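Local structure of uncharacterized protein (Enterococcus faecalis, 3CLQ) at residues Val29-Ala34 with Asp165-Cys170. The protein is of unknown function but belongs to the AllG family, which suggests a role related to that of an oxamate carbamoyltransferase subunit. Numbering follows the deposited sequence.
Sequences VGFDKA and DAMTFC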
loop_
_atom_site.group_PDB
_atom_site.type_symbol
_atom_site.label_atom_id
_atom_site.label_comp_id
_atom_site.label_asym_id
_atom_site.label_seq_id
_atom_site.Cartn_x
_atom_site.Cartn_y
_atom_site.Cartn_z
ATOM N N VAL B 29 -8.023 20.046 1.152
ATOM C CA VAL B 29 -8.164 21.122 0.165
ATOM C C VAL B 29 -6.995 22.096 0.068
ATOM O O VAL B 29 -6.826 22.770 -0.946
ATOM C CB VAL B 29 -9.504 21.907 0.280
ATOM C CG1 VAL B 29 -10.690 20.960 0.132
ATOM C CG2 VAL B 29 -9.585 22.739 1.590
ATOM N N GLY B 30 -6.174 22.179 1.104
ATOM C CA GLY B 30 -5.087 23.142 1.061
ATOM C C GLY B 30 -4.077 22.982 2.170
ATOM O O GLY B 30 -4.175 22.058 2.991
ATOM N N PHE B 31 -3.097 23.890 2.167
ATOM C CA PHE B 31 -2.082 24.013 3.206
ATOM C C PHE B 31 -1.822 25.481 3.398
ATOM O O PHE B 31 -1.879 26.244 2.439
ATOM C CB PHE B 31 -0.778 23.368 2.768
ATOM C CG PHE B 31 -0.856 21.878 2.593
ATOM C CD1 PHE B 31 -0.556 21.025 3.646
ATOM C CD2 PHE B 31 -1.217 21.326 1.376
ATOM C CE1 PHE B 31 -0.618 19.650 3.473
ATOM C CE2 PHE B 31 -1.270 19.954 1.205
ATOM C CZ PHE B 31 -0.975 19.118 2.238
ATOM N N ASP B 32 -1.503 25.880 4.622
ATOM C CA ASP B 32 -1.217 27.282 4.915
ATOM C C ASP B 32 -0.735 27.465 6.368
ATOM O O ASP B 32 -0.912 26.589 7.220
ATOM C CB ASP B 32 -2.438 28.168 4.610
ATOM C CG ASP B 32 -2.048 29.577 4.117
ATOM O OD1 ASP B 32 -0.832 29.899 4.049
ATOM O OD2 ASP B 32 -2.969 30.373 3.807
ATOM N N LYS B 33 -0.088 28.592 6.632
ATOM C CA LYS B 33 0.368 28.889 7.965
ATOM C C LYS B 33 -0.828 28.827 8.893
ATOM O O LYS B 33 -1.901 29.306 8.561
ATOM C CB LYS B 33 1.002 30.283 8.014
ATOM C CG LYS B 33 2.157 30.490 7.038
ATOM C CD LYS B 33 2.920 31.753 7.356
ATOM C CE LYS B 33 4.386 31.613 6.991
ATOM N NZ LYS B 33 5.129 32.793 7.498
ATOM N N ALA B 34 -0.642 28.238 10.061
ATOM C CA ALA B 34 -1.687 28.228 11.070
ATOM C C ALA B 34 -2.375 29.592 11.184
ATOM O O ALA B 34 -3.585 29.700 11.035
ATOM C CB ALA B 34 -1.110 27.839 12.387
ATOM N N ASP B 165 0.946 25.922 -2.922
ATOM C CA ASP B 165 0.872 26.202 -4.343
ATOM C C ASP B 165 0.369 24.971 -5.119
ATOM O O ASP B 165 -0.503 25.069 -5.984
ATOM C CB ASP B 165 2.230 26.693 -4.857
ATOM C CG ASP B 165 2.595 28.086 -4.316
ATOM O OD1 ASP B 165 3.545 28.710 -4.858
ATOM O OD2 ASP B 165 1.932 28.571 -3.354
ATOM N N ALA B 166 0.888 23.801 -4.781
ATOM C CA ALA B 166 0.442 22.591 -5.435
ATOM C C ALA B 166 -1.078 22.413 -5.321
ATOM O O ALA B 166 -1.741 22.021 -6.278
ATOM C CB ALA B 166 1.162 21.406 -4.846
HETATM N N MSE B 167 -1.641 22.696 -4.155
HETATM C CA MSE B 167 -3.056 22.418 -3.980
HETATM C C MSE B 167 -3.971 23.402 -4.718
HETATM O O MSE B 167 -5.166 23.127 -4.884
HETATM C CB MSE B 167 -3.421 22.307 -2.505
HETATM C CG MSE B 167 -2.768 21.142 -1.820
HETATM SE SE MSE B 167 -3.404 19.400 -2.536
HETATM C CE MSE B 167 -5.246 19.489 -1.816
ATOM N N THR B 168 -3.432 24.533 -5.180
ATOM C CA THR B 168 -4.250 25.419 -6.022
ATOM C C THR B 168 -4.444 24.849 -7.431
ATOM O O THR B 168 -5.385 25.239 -8.126
ATOM C CB THR B 168 -3.715 26.883 -6.132
ATOM O OG1 THR B 168 -2.588 26.922 -7.013
ATOM C CG2 THR B 168 -3.345 27.456 -4.769
ATOM N N PHE B 169 -3.552 23.951 -7.850
ATOM C CA PHE B 169 -3.706 23.208 -9.105
ATOM C C PHE B 169 -4.628 22.004 -8.929
ATOM O O PHE B 169 -4.646 21.105 -9.765
ATOM C CB PHE B 169 -2.345 22.743 -9.653
ATOM C CG PHE B 169 -1.503 23.857 -10.206
ATOM C CD1 PHE B 169 -0.578 24.519 -9.403
ATOM C CD2 PHE B 169 -1.656 24.276 -11.519
ATOM C CE1 PHE B 169 0.179 25.567 -9.905
ATOM C CE2 PHE B 169 -0.902 25.300 -12.012
ATOM C CZ PHE B 169 0.016 25.952 -11.201
ATOM N N CYS B 170 -5.397 21.980 -7.850
ATOM C CA CYS B 170 -6.184 20.794 -7.539
ATOM C C CYS B 170 -7.474 21.177 -6.862
ATOM O O CYS B 170 -7.631 20.972 -5.668
ATOM C CB CYS B 170 -5.389 19.850 -6.634
ATOM S SG CYS B 170 -6.352 18.486 -5.907
#
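Met167, a selenomethionine, and Phe31 both turn CG beside the backbone N and opposite the carbonyl carbon, chi1 -65° and -66°. In Met167 the chain then bends again at chi2 and at chi3 (-69°), and this curl carries CE along the strand to the backbone of Val29. Three parts of this one side chain touch segment 29-34. CB lies 3.8 Å from Val29 O and 4.0 Å from Gly30 CA; Gly30 has no side chain to stand between. CG meets the edge of the Phe31 ring, near its plane, 3.6 Å from both CD2 and CE2. CE ends 3.7 Å from Val29 C and as far from Val29 O, against the peptide link; the CB of Val29 points away. No hydrogen bond joins the two segments. The contact packs helix 146-168 against strand 26-33, an inner strand of a four-stranded antiparallel sheet. Val29 and Gly30 both face Ile117 of strand 114-120 and form a classic beta bulge there. Within segment 165-170, Thr168 OG1 reaches Asp165 O at 3.0 Å, in the carbonyl plane and on a lone pair. The same oxygen also accepts from Thr168 N. Nearby, His164 ND1 is hydrogen-bonded to Phe31 O, a polar link between the same helix and strand. The His116 ring meets the Phe31 ring at an incline, Leu163 touches the Phe31 side chain, and Leu205 of helix 195-210 packs on Met167.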